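Local coordinates for protein formate dehydrogenase (Pyrobaculum aerophilum, PDB 1QP8) that binds NADPH and probably reduces 2-keto acids such as glyoxylate or hydroxypyruvate to the 2-hydroxyacids, at residues A128-G133 / R151-T156; A233-W238 / P259-G264. All blocks are in the same frame, centred on the assembly; numbering follows the deposited sequence.

Interaction 1 (A128-G133 / R151-T156). With NDP (NADPH dihydro-nicotinamide-adenine-dinucleotide phosphate), chain C.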
ATOM      1  N   ALA A 128      -2.483   9.643 -11.736  1.00 56.92           N
ATOM      2  CA  ALA A 128      -3.848   9.958 -12.128  1.00 56.92           C
ATOM      3  C   ALA A 128      -4.823   9.210 -11.227  1.00 56.92           C
ATOM      4  O   ALA A 128      -4.454   8.231 -10.576  1.00 56.92           O
ATOM      5  CB  ALA A 128      -4.082   9.562 -13.573  1.00 58.66           C
ATOM      6  N   VAL A 129      -6.065   9.680 -11.184  1.00 60.80           N
ATOM      7  CA  VAL A 129      -7.107   9.050 -10.382  1.00 60.80           C
ATOM      8  C   VAL A 129      -8.423   9.291 -11.100  1.00 60.80           C
ATOM      9  O   VAL A 129      -9.144  10.217 -10.771  1.00 60.80           O
ATOM     10  CB  VAL A 129      -7.180   9.653  -8.942  1.00 26.25           C
ATOM     11  CG1 VAL A 129      -8.443   9.202  -8.233  1.00 26.25           C
ATOM     12  CG2 VAL A 129      -5.958   9.212  -8.118  1.00 26.25           C
ATOM     13  N   LEU A 130      -8.724   8.459 -12.092  1.00 59.32           N
ATOM     14  CA  LEU A 130      -9.954   8.602 -12.860  1.00 59.32           C
ATOM     15  C   LEU A 130     -11.169   8.262 -12.008  1.00 59.32           C
ATOM     16  O   LEU A 130     -11.300   7.144 -11.514  1.00 59.32           O
ATOM     17  CB  LEU A 130      -9.943   7.688 -14.085  1.00 47.38           C
ATOM     18  CG  LEU A 130      -8.640   7.296 -14.791  1.00 47.38           C
ATOM     19  CD1 LEU A 130      -9.007   6.667 -16.135  1.00 47.38           C
ATOM     20  CD2 LEU A 130      -7.739   8.496 -14.998  1.00 47.38           C
ATOM     21  N   GLY A 131     -12.070   9.225 -11.861  1.00 51.35           N
ATOM     22  CA  GLY A 131     -13.254   9.019 -11.053  1.00 51.35           C
ATOM     23  C   GLY A 131     -12.981   9.572  -9.675  1.00 51.35           C
ATOM     24  O   GLY A 131     -12.077   9.094  -8.988  1.00 51.35           O
ATOM     25  N   LEU A 132     -13.737  10.582  -9.264  1.00 66.95           N
ATOM     26  CA  LEU A 132     -13.514  11.165  -7.949  1.00 66.95           C
ATOM     27  C   LEU A 132     -14.651  10.897  -6.967  1.00 66.95           C
ATOM     28  O   LEU A 132     -15.712  10.420  -7.341  1.00 66.95           O
ATOM     29  CB  LEU A 132     -13.235  12.669  -8.084  1.00 52.71           C
ATOM     30  CG  LEU A 132     -11.804  12.953  -8.574  1.00 52.71           C
ATOM     31  CD1 LEU A 132     -11.693  14.355  -9.151  1.00 52.71           C
ATOM     32  CD2 LEU A 132     -10.832  12.766  -7.436  1.00 52.71           C
ATOM     33  N   GLY A 133     -14.411  11.156  -5.693  1.00 73.50           N
ATOM     34  CA  GLY A 133     -15.454  10.916  -4.718  1.00 73.50           C
ATOM     35  C   GLY A 133     -15.682   9.463  -4.338  1.00 73.50           C
ATOM     36  O   GLY A 133     -15.791   8.585  -5.189  1.00 73.50           O
ATOM     37  N   ARG A 151      -3.385  13.820  -9.949  1.00 56.37           N
ATOM     38  CA  ARG A 151      -4.157  14.556 -10.939  1.00 56.37           C
ATOM     39  C   ARG A 151      -5.531  13.904 -10.985  1.00 56.37           C
ATOM     40  O   ARG A 151      -5.729  12.953 -11.727  1.00 56.37           O
ATOM     41  CB  ARG A 151      -3.538  14.441 -12.325  1.00 66.92           C
ATOM     42  CG  ARG A 151      -2.096  14.846 -12.418  1.00 66.92           C
ATOM     43  CD  ARG A 151      -1.708  14.756 -13.863  1.00 66.92           C
ATOM     44  NE  ARG A 151      -0.275  14.635 -14.060  1.00 66.92           N
ATOM     45  CZ  ARG A 151       0.266  14.182 -15.182  1.00 66.92           C
ATOM     46  NH1 ARG A 151      -0.513  13.815 -16.196  1.00 66.92           N
ATOM     47  NH2 ARG A 151       1.582  14.087 -15.287  1.00 66.92           N
ATOM     48  N   GLY A 152      -6.474  14.416 -10.201  1.00 67.70           N
ATOM     49  CA  GLY A 152      -7.808  13.842 -10.172  1.00 67.70           C
ATOM     50  C   GLY A 152      -8.706  14.201 -11.341  1.00 67.70           C
ATOM     51  O   GLY A 152      -8.863  15.368 -11.687  1.00 67.70           O
ATOM     52  N   PHE A 153      -9.298  13.180 -11.949  1.00 59.56           N
ATOM     53  CA  PHE A 153     -10.198  13.349 -13.081  1.00 59.56           C
ATOM     54  C   PHE A 153     -11.630  13.091 -12.621  1.00 59.56           C
ATOM     55  O   PHE A 153     -11.854  12.368 -11.648  1.00 59.56           O
ATOM     56  CB  PHE A 153      -9.830  12.359 -14.177  1.00 45.71           C
ATOM     57  CG  PHE A 153     -10.922  12.127 -15.180  1.00 45.71           C
ATOM     58  CD1 PHE A 153     -11.322  13.141 -16.046  1.00 45.71           C
ATOM     59  CD2 PHE A 153     -11.528  10.878 -15.292  1.00 45.71           C
ATOM     60  CE1 PHE A 153     -12.306  12.922 -17.018  1.00 45.71           C
ATOM     61  CE2 PHE A 153     -12.520  10.642 -16.262  1.00 45.71           C
ATOM     62  CZ  PHE A 153     -12.905  11.670 -17.125  1.00 45.71           C
ATOM     63  N   SER A 154     -12.600  13.678 -13.316  1.00 63.82           N
ATOM     64  CA  SER A 154     -14.004  13.501 -12.960  1.00 63.82           C
ATOM     65  C   SER A 154     -14.911  14.333 -13.854  1.00 63.82           C
ATOM     66  O   SER A 154     -14.451  15.255 -14.519  1.00 63.82           O
ATOM     67  CB  SER A 154     -14.233  13.886 -11.495  1.00 59.82           C
ATOM     68  OG  SER A 154     -15.572  13.630 -11.113  1.00 59.82           O
ATOM     69  N   ARG A 155     -16.200  13.994 -13.857  1.00100.03           N
ATOM     70  CA  ARG A 155     -17.205  14.692 -14.662  1.00100.03           C
ATOM     71  C   ARG A 155     -17.442  16.076 -14.060  1.00100.03           C
ATOM     72  O   ARG A 155     -17.055  17.096 -14.636  1.00100.03           O
ATOM     73  CB  ARG A 155     -18.518  13.900 -14.658  1.00 98.70           C
ATOM     74  CG  ARG A 155     -19.252  13.880 -15.991  1.00 98.70           C
ATOM     75  CD  ARG A 155     -20.739  14.195 -15.825  1.00 98.70           C
ATOM     76  NE  ARG A 155     -21.444  13.246 -14.964  1.00 98.70           N
ATOM     77  CZ  ARG A 155     -21.793  12.011 -15.319  1.00 98.70           C
ATOM     78  NH1 ARG A 155     -21.502  11.551 -16.531  1.00 98.70           N
ATOM     79  NH2 ARG A 155     -22.448  11.239 -14.459  1.00 98.70           N
ATOM     80  N   THR A 156     -18.088  16.111 -12.903  1.00 99.98           N
ATOM     81  CA  THR A 156     -18.335  17.381 -12.234  1.00 99.98           C
ATOM     82  C   THR A 156     -17.092  17.718 -11.420  1.00 99.98           C
ATOM     83  O   THR A 156     -16.634  16.906 -10.620  1.00 99.98           O
ATOM     84  CB  THR A 156     -19.560  17.321 -11.279  1.00100.08           C
ATOM     85  OG1 THR A 156     -19.374  16.282 -10.311  1.00100.08           O
ATOM     86  CG2 THR A 156     -20.844  17.082 -12.064  1.00100.08           C
TER
HETATM   87  PA  NDP C 310     -19.876   7.094  -6.832  0.70 54.47           P
HETATM   88  O1A NDP C 310     -20.851   6.541  -7.823  0.70 54.47           O
HETATM   89  O2A NDP C 310     -20.047   5.844  -6.060  0.70 54.47           O
HETATM   90  O5B NDP C 310     -18.971   7.496  -8.152  0.70 54.47           O
HETATM   91  C5B NDP C 310     -19.219   8.903  -8.557  0.70 54.47           C
HETATM   92  C4B NDP C 310     -17.866   9.593  -8.966  0.70 54.47           C
HETATM   93  O4B NDP C 310     -17.375   9.232 -10.315  0.70 54.47           O
HETATM   94  C3B NDP C 310     -17.967  11.166  -9.069  0.70 54.47           C
HETATM   95  O3B NDP C 310     -16.674  11.738  -8.991  0.70 54.47           O
HETATM   96  C2B NDP C 310     -18.666  11.246 -10.427  0.70 54.47           C
HETATM   97  O2B NDP C 310     -18.881  12.427 -11.108  0.70 54.47           O
HETATM   98  C1B NDP C 310     -17.879  10.268 -11.196  0.70 54.47           C
HETATM   99  N9A NDP C 310     -18.530   9.855 -12.397  0.70 54.47           N
HETATM  100  C8A NDP C 310     -19.669   9.125 -12.611  0.70 54.47           C
HETATM  101  N7A NDP C 310     -19.915   8.943 -13.909  0.70 54.47           N
HETATM  102  C5A NDP C 310     -18.878   9.594 -14.529  0.70 54.47           C
HETATM  103  C6A NDP C 310     -18.557   9.785 -15.924  0.70 54.47           C
HETATM  104  N6A NDP C 310     -19.363   9.273 -16.874  0.70 54.47           N
HETATM  105  N1A NDP C 310     -17.414  10.517 -16.224  0.70 54.47           N
HETATM  106  C2A NDP C 310     -16.645  11.021 -15.183  0.70 54.47           C
HETATM  107  N3A NDP C 310     -16.873  10.895 -13.887  0.70 54.47           N
HETATM  108  C4A NDP C 310     -18.009  10.145 -13.633  0.70 54.47           C
HETATM  109  O3  NDP C 310     -18.415   6.667  -6.453  0.70 54.47           O
HETATM  110  PN  NDP C 310     -17.448   5.395  -6.077  0.70 54.47           P
HETATM  111  O1N NDP C 310     -16.064   5.842  -5.799  0.70 54.47           O
HETATM  112  O2N NDP C 310     -17.997   4.589  -4.939  0.70 54.47           O
HETATM  113  O5D NDP C 310     -17.462   4.416  -7.421  0.70 54.47           O
HETATM  114  C5D NDP C 310     -18.580   3.513  -7.593  0.70 54.47           C
HETATM  115  C4D NDP C 310     -18.261   2.666  -8.837  0.70 54.47           C
HETATM  116  O4D NDP C 310     -17.076   1.874  -8.578  0.70 54.47           O
HETATM  117  C3D NDP C 310     -19.390   1.679  -9.128  0.70 54.47           C
HETATM  118  O3D NDP C 310     -20.343   2.312  -9.967  0.70 54.47           O
HETATM  119  C2D NDP C 310     -18.618   0.490  -9.759  0.70 54.47           C
HETATM  120  O2D NDP C 310     -18.552   0.600 -11.189  0.70 54.47           O
HETATM  121  C1D NDP C 310     -17.243   0.516  -9.052  0.70 54.47           C
HETATM  122  N1N NDP C 310     -17.139  -0.487  -7.888  0.70 54.47           N
HETATM  123  C2N NDP C 310     -16.124  -1.496  -8.022  0.70 54.47           C
HETATM  124  C3N NDP C 310     -16.017  -2.424  -6.957  0.70 54.47           C
HETATM  125  C7N NDP C 310     -14.912  -3.545  -7.073  0.70 54.47           C
HETATM  126  O7N NDP C 310     -14.692  -4.223  -6.087  0.70 54.47           O
HETATM  127  N7N NDP C 310     -14.275  -3.678  -8.268  0.70 54.47           N
HETATM  128  C4N NDP C 310     -16.843  -2.420  -5.767  0.70 54.47           C
HETATM  129  C5N NDP C 310     -17.810  -1.351  -5.775  0.70 54.47           C
HETATM  130  C6N NDP C 310     -17.981  -0.419  -6.753  0.70 54.47           C
HETATM  131  P2B NDP C 310     -20.421  13.102 -10.859  0.70 54.47           P
HETATM  132  O1X NDP C 310     -20.218  14.280 -11.779  0.70 54.47           O
HETATM  133  O2X NDP C 310     -21.336  12.038 -11.353  0.70 54.47           O
HETATM  134  O3X NDP C 310     -20.495  13.366  -9.433  0.70 54.47           O

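Interaction 2 (A233-W238 / P259-G264). With NDP (NADPH dihydro-nicotinamide-adenine-dinucleotide phosphate), chain C.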
ATOM      1  N   ALA A 233      -2.925  -3.820 -13.224  1.00 45.45           N
ATOM      2  CA  ALA A 233      -3.344  -4.515 -12.009  1.00 45.45           C
ATOM      3  C   ALA A 233      -4.829  -4.245 -11.849  1.00 45.45           C
ATOM      4  O   ALA A 233      -5.229  -3.112 -11.603  1.00 45.45           O
ATOM      5  CB  ALA A 233      -2.590  -3.983 -10.805  1.00 36.01           C
ATOM      6  N   SER A 234      -5.651  -5.277 -11.981  1.00 36.92           N
ATOM      7  CA  SER A 234      -7.082  -5.074 -11.863  1.00 36.92           C
ATOM      8  C   SER A 234      -7.822  -6.122 -11.053  1.00 36.92           C
ATOM      9  O   SER A 234      -7.482  -7.308 -11.062  1.00 36.92           O
ATOM     10  CB  SER A 234      -7.704  -4.995 -13.258  1.00 38.05           C
ATOM     11  OG  SER A 234      -9.095  -4.748 -13.182  1.00 38.05           O
ATOM     12  N   ASP A 235      -8.860  -5.665 -10.367  1.00 42.84           N
ATOM     13  CA  ASP A 235      -9.696  -6.533  -9.564  1.00 42.84           C
ATOM     14  C   ASP A 235     -10.990  -6.749 -10.316  1.00 42.84           C
ATOM     15  O   ASP A 235     -11.841  -7.515  -9.883  1.00 42.84           O
ATOM     16  CB  ASP A 235     -10.011  -5.880  -8.227  1.00 32.20           C
ATOM     17  CG  ASP A 235     -10.976  -6.696  -7.396  1.00 32.20           C
ATOM     18  OD1 ASP A 235     -12.112  -6.226  -7.130  1.00 32.20           O
ATOM     19  OD2 ASP A 235     -10.583  -7.819  -7.020  1.00 32.20           O
ATOM     20  N   VAL A 236     -11.143  -6.071 -11.447  1.00 42.02           N
ATOM     21  CA  VAL A 236     -12.370  -6.206 -12.223  1.00 42.02           C
ATOM     22  C   VAL A 236     -12.083  -6.578 -13.665  1.00 42.02           C
ATOM     23  O   VAL A 236     -11.091  -6.142 -14.237  1.00 42.02           O
ATOM     24  CB  VAL A 236     -13.167  -4.919 -12.196  1.00 52.26           C
ATOM     25  CG1 VAL A 236     -14.607  -5.199 -12.609  1.00 52.26           C
ATOM     26  CG2 VAL A 236     -13.107  -4.329 -10.817  1.00 52.26           C
ATOM     27  N   TRP A 237     -12.957  -7.367 -14.275  1.00 33.60           N
ATOM     28  CA  TRP A 237     -12.678  -7.797 -15.628  1.00 33.60           C
ATOM     29  C   TRP A 237     -13.825  -7.777 -16.607  1.00 33.60           C
ATOM     30  O   TRP A 237     -14.989  -7.806 -16.208  1.00 33.60           O
ATOM     31  CB  TRP A 237     -12.092  -9.200 -15.574  1.00 37.35           C
ATOM     32  CG  TRP A 237     -10.907  -9.244 -14.714  1.00 37.35           C
ATOM     33  CD1 TRP A 237     -10.874  -9.381 -13.349  1.00 37.35           C
ATOM     34  CD2 TRP A 237      -9.562  -9.012 -15.134  1.00 37.35           C
ATOM     35  NE1 TRP A 237      -9.581  -9.237 -12.897  1.00 37.35           N
ATOM     36  CE2 TRP A 237      -8.757  -9.009 -13.971  1.00 37.35           C
ATOM     37  CE3 TRP A 237      -8.959  -8.801 -16.381  1.00 37.35           C
ATOM     38  CZ2 TRP A 237      -7.380  -8.799 -14.022  1.00 37.35           C
ATOM     39  CZ3 TRP A 237      -7.587  -8.597 -16.428  1.00 37.35           C
ATOM     40  CH2 TRP A 237      -6.816  -8.597 -15.254  1.00 37.35           C
ATOM     41  N   TRP A 238     -13.484  -7.739 -17.896  1.00 51.40           N
ATOM     42  CA  TRP A 238     -14.495  -7.730 -18.947  1.00 51.40           C
ATOM     43  C   TRP A 238     -15.324  -8.994 -18.854  1.00 51.40           C
ATOM     44  O   TRP A 238     -16.518  -8.980 -19.125  1.00 51.40           O
ATOM     45  CB  TRP A 238     -13.834  -7.624 -20.318  1.00 43.68           C
ATOM     46  CG  TRP A 238     -13.079  -6.351 -20.454  1.00 43.68           C
ATOM     47  CD1 TRP A 238     -13.572  -5.141 -20.843  1.00 43.68           C
ATOM     48  CD2 TRP A 238     -11.712  -6.130 -20.095  1.00 43.68           C
ATOM     49  NE1 TRP A 238     -12.601  -4.178 -20.744  1.00 43.68           N
ATOM     50  CE2 TRP A 238     -11.448  -4.758 -20.288  1.00 43.68           C
ATOM     51  CE3 TRP A 238     -10.685  -6.960 -19.626  1.00 43.68           C
ATOM     52  CZ2 TRP A 238     -10.196  -4.192 -20.025  1.00 43.68           C
ATOM     53  CZ3 TRP A 238      -9.433  -6.396 -19.364  1.00 43.68           C
ATOM     54  CH2 TRP A 238      -9.202  -5.024 -19.565  1.00 43.68           C
ATOM     55  N   PRO A 259      -9.769 -11.610  -8.352  1.00 53.97           N
ATOM     56  CA  PRO A 259     -11.143 -11.970  -8.678  1.00 53.97           C
ATOM     57  C   PRO A 259     -12.277 -11.106  -8.177  1.00 53.97           C
ATOM     58  O   PRO A 259     -13.232 -11.610  -7.581  1.00 53.97           O
ATOM     59  CB  PRO A 259     -11.264 -13.405  -8.170  1.00 40.01           C
ATOM     60  CG  PRO A 259     -10.021 -13.623  -7.272  1.00 40.01           C
ATOM     61  CD  PRO A 259      -9.351 -12.298  -7.125  1.00 40.01           C
ATOM     62  N   TRP A 260     -12.191  -9.807  -8.423  1.00 42.59           N
ATOM     63  CA  TRP A 260     -13.270  -8.924  -8.024  1.00 42.59           C
ATOM     64  C   TRP A 260     -13.571  -9.095  -6.532  1.00 42.59           C
ATOM     65  O   TRP A 260     -14.699  -9.365  -6.142  1.00 42.59           O
ATOM     66  CB  TRP A 260     -14.487  -9.282  -8.864  1.00 53.69           C
ATOM     67  CG  TRP A 260     -15.545  -8.278  -8.861  1.00 53.69           C
ATOM     68  CD1 TRP A 260     -15.537  -7.080  -8.218  1.00 53.69           C
ATOM     69  CD2 TRP A 260     -16.784  -8.355  -9.561  1.00 53.69           C
ATOM     70  NE1 TRP A 260     -16.701  -6.397  -8.477  1.00 53.69           N
ATOM     71  CE2 TRP A 260     -17.486  -7.160  -9.299  1.00 53.69           C
ATOM     72  CE3 TRP A 260     -17.372  -9.323 -10.389  1.00 53.69           C
ATOM     73  CZ2 TRP A 260     -18.747  -6.903  -9.833  1.00 53.69           C
ATOM     74  CZ3 TRP A 260     -18.627  -9.070 -10.923  1.00 53.69           C
ATOM     75  CH2 TRP A 260     -19.303  -7.866 -10.642  1.00 53.69           C
ATOM     76  N   VAL A 261     -12.552  -8.934  -5.702  1.00 43.67           N
ATOM     77  CA  VAL A 261     -12.708  -9.089  -4.266  1.00 43.67           C
ATOM     78  C   VAL A 261     -12.383  -7.856  -3.439  1.00 43.67           C
ATOM     79  O   VAL A 261     -12.232  -7.952  -2.221  1.00 43.67           O
ATOM     80  CB  VAL A 261     -11.829 -10.219  -3.752  1.00 29.78           C
ATOM     81  CG1 VAL A 261     -12.433 -11.551  -4.162  1.00 29.78           C
ATOM     82  CG2 VAL A 261     -10.419 -10.071  -4.301  1.00 29.78           C
ATOM     83  N   ALA A 262     -12.268  -6.705  -4.088  1.00 49.12           N
ATOM     84  CA  ALA A 262     -11.966  -5.476  -3.378  1.00 49.12           C
ATOM     85  C   ALA A 262     -13.161  -5.103  -2.523  1.00 49.12           C
ATOM     86  O   ALA A 262     -13.865  -4.157  -2.832  1.00 49.12           O
ATOM     87  CB  ALA A 262     -11.675  -4.376  -4.375  1.00 36.07           C
ATOM     88  N   GLY A 263     -13.400  -5.833  -1.443  1.00 67.67           N
ATOM     89  CA  GLY A 263     -14.548  -5.513  -0.611  1.00 67.67           C
ATOM     90  C   GLY A 263     -15.845  -5.874  -1.312  1.00 67.67           C
ATOM     91  O   GLY A 263     -15.980  -5.686  -2.517  1.00 67.67           O
ATOM     92  N   GLY A 264     -16.806  -6.382  -0.552  1.00 36.90           N
ATOM     93  CA  GLY A 264     -18.074  -6.790  -1.131  1.00 36.90           C
ATOM     94  C   GLY A 264     -18.047  -8.302  -1.223  1.00 36.90           C
ATOM     95  O   GLY A 264     -18.342  -8.990  -0.256  1.00 36.90           O
TER
HETATM   96  PA  NDP C 310     -19.876   7.094  -6.832  0.70 54.47           P
HETATM   97  O1A NDP C 310     -20.851   6.541  -7.823  0.70 54.47           O
HETATM   98  O2A NDP C 310     -20.047   5.844  -6.060  0.70 54.47           O
HETATM   99  O5B NDP C 310     -18.971   7.496  -8.152  0.70 54.47           O
HETATM  100  C5B NDP C 310     -19.219   8.903  -8.557  0.70 54.47           C
HETATM  101  C4B NDP C 310     -17.866   9.593  -8.966  0.70 54.47           C
HETATM  102  O4B NDP C 310     -17.375   9.232 -10.315  0.70 54.47           O
HETATM  103  C3B NDP C 310     -17.967  11.166  -9.069  0.70 54.47           C
HETATM  104  O3B NDP C 310     -16.674  11.738  -8.991  0.70 54.47           O
HETATM  105  C2B NDP C 310     -18.666  11.246 -10.427  0.70 54.47           C
HETATM  106  O2B NDP C 310     -18.881  12.427 -11.108  0.70 54.47           O
HETATM  107  C1B NDP C 310     -17.879  10.268 -11.196  0.70 54.47           C
HETATM  108  N9A NDP C 310     -18.530   9.855 -12.397  0.70 54.47           N
HETATM  109  C8A NDP C 310     -19.669   9.125 -12.611  0.70 54.47           C
HETATM  110  N7A NDP C 310     -19.915   8.943 -13.909  0.70 54.47           N
HETATM  111  C5A NDP C 310     -18.878   9.594 -14.529  0.70 54.47           C
HETATM  112  C6A NDP C 310     -18.557   9.785 -15.924  0.70 54.47           C
HETATM  113  N6A NDP C 310     -19.363   9.273 -16.874  0.70 54.47           N
HETATM  114  N1A NDP C 310     -17.414  10.517 -16.224  0.70 54.47           N
HETATM  115  C2A NDP C 310     -16.645  11.021 -15.183  0.70 54.47           C
HETATM  116  N3A NDP C 310     -16.873  10.895 -13.887  0.70 54.47           N
HETATM  117  C4A NDP C 310     -18.009  10.145 -13.633  0.70 54.47           C
HETATM  118  O3  NDP C 310     -18.415   6.667  -6.453  0.70 54.47           O
HETATM  119  PN  NDP C 310     -17.448   5.395  -6.077  0.70 54.47           P
HETATM  120  O1N NDP C 310     -16.064   5.842  -5.799  0.70 54.47           O
HETATM  121  O2N NDP C 310     -17.997   4.589  -4.939  0.70 54.47           O
HETATM  122  O5D NDP C 310     -17.462   4.416  -7.421  0.70 54.47           O
HETATM  123  C5D NDP C 310     -18.580   3.513  -7.593  0.70 54.47           C
HETATM  124  C4D NDP C 310     -18.261   2.666  -8.837  0.70 54.47           C
HETATM  125  O4D NDP C 310     -17.076   1.874  -8.578  0.70 54.47           O
HETATM  126  C3D NDP C 310     -19.390   1.679  -9.128  0.70 54.47           C
HETATM  127  O3D NDP C 310     -20.343   2.312  -9.967  0.70 54.47           O
HETATM  128  C2D NDP C 310     -18.618   0.490  -9.759  0.70 54.47           C
HETATM  129  O2D NDP C 310     -18.552   0.600 -11.189  0.70 54.47           O
HETATM  130  C1D NDP C 310     -17.243   0.516  -9.052  0.70 54.47           C
HETATM  131  N1N NDP C 310     -17.139  -0.487  -7.888  0.70 54.47           N
HETATM  132  C2N NDP C 310     -16.124  -1.496  -8.022  0.70 54.47           C
HETATM  133  C3N NDP C 310     -16.017  -2.424  -6.957  0.70 54.47           C
HETATM  134  C7N NDP C 310     -14.912  -3.545  -7.073  0.70 54.47           C
HETATM  135  O7N NDP C 310     -14.692  -4.223  -6.087  0.70 54.47           O
HETATM  136  N7N NDP C 310     -14.275  -3.678  -8.268  0.70 54.47           N
HETATM  137  C4N NDP C 310     -16.843  -2.420  -5.767  0.70 54.47           C
HETATM  138  C5N NDP C 310     -17.810  -1.351  -5.775  0.70 54.47           C
HETATM  139  C6N NDP C 310     -17.981  -0.419  -6.753  0.70 54.47           C
HETATM  140  P2B NDP C 310     -20.421  13.102 -10.859  0.70 54.47           P
HETATM  141  O1X NDP C 310     -20.218  14.280 -11.779  0.70 54.47           O
HETATM  142  O2X NDP C 310     -21.336  12.038 -11.353  0.70 54.47           O
HETATM  143  O3X NDP C 310     -20.495  13.366  -9.433  0.70 54.47           O

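Interaction 1 (A128-G133 / R151-T156)
Phe153 turns the edge of its ring to Leu130: CD2 lies 3.8 Å from Leu130 CB, and Leu130 CA sits near the ring plane. Both side chains leave the same face of the sheet; CG anti to the backbone N (chi1 161°) swings the Phe153 ring edge to Leu130. Beneath them strands 126-130 and 149-153 run parallel, joined by a bond from Phe153 N to Val129 O (3.2 Å) and a weak one from Val129 N to Arg151 O. One residue further on, Gly131 N donates to Phe153 O, and Leu132 folds back toward 151-156, its CD1 3.5 Å from Ser154 CB. Both residues border the adenosine ribose of NADPH, where Ser154 OG lies 3.0 Å from O3B. The next two residues take the 2'-phosphate: Thr156 gives its backbone N and its hydroxyl to O1X, OG1 at 2.6 Å, while the bent chain of Arg155 lays its guanidinium over the adenine, with C5A 3.7 Å from the guanidinium plane, toward the rim of that group, and a weak bond from NH2 to O2X. Gly131 and Gly133 fit the GxGxxG turn of a Rossmann beta-alpha-beta unit, and the residues after the second strand form the pocket that receives the phosphate distinguishing NADPH from NADH.

Interaction 2 (A233-W238 / P259-G264)
Asp235 reaches from the end of a Rossmann-fold strand, 231-234, into the loop 259-264, where its carboxylate meets two successive backbone amides. With CG anti to the backbone N (chi1 175°), the group extends to the loop: OD2 takes Val261 N on its syn lone pair at 2.6 Å, whereas Ala262 N approaches OD1 from above the carboxylate plane, at 3.1 Å. Thr258 OG1 also bonds to OD2, so three bonds grip this buried carboxylate, which should restrict its rotation. Ala262 CB packs against OD1 as well, at 3.3 Å, and Phe89 of helix 83-98 covers this side. Between the segments the packing is looser at Val236: CG2 is 4.5 Å from Trp260 CD1 and instead lies against the NADPH carboxamide N7N. Farther along 233-238, Trp238 lies partly exposed and turns from the loop to helix 217-226. Behind the loop, Pro259 and Val261 pack on Tyr104 and Arg115 of the second subunit, so that subunit packs against the loop that borders the nicotinamide. Asp235 belongs to the NADPH site; the carboxamide oxygen O7N lies in the plane of the Trp260 indole, at its edge, with Trp260 CD1 3.7 Å away.

Interaction 1 closes along the chain before interaction 2 opens, and both reach the same six-stranded parallel sheet of the NAD-binding domain, whose order runs 149-153, 126-130, 177-180, 205-208, 231-234, 255-257. The first joins the two strands at one border; the second joins the end of strand 231-234 to the loop following strand 255-257 at the other. Their centres are 19 Å apart and their nearest atoms about 11 Å apart, without touching. The extended NADPH bridges them, adenosine end at 128-133/151-156 and nicotinamide end at 233-238/259-264. The loops at the ends of one sheet's strands thus meet both ends of the cofactor, with the second subunit reaching the nicotinamide side.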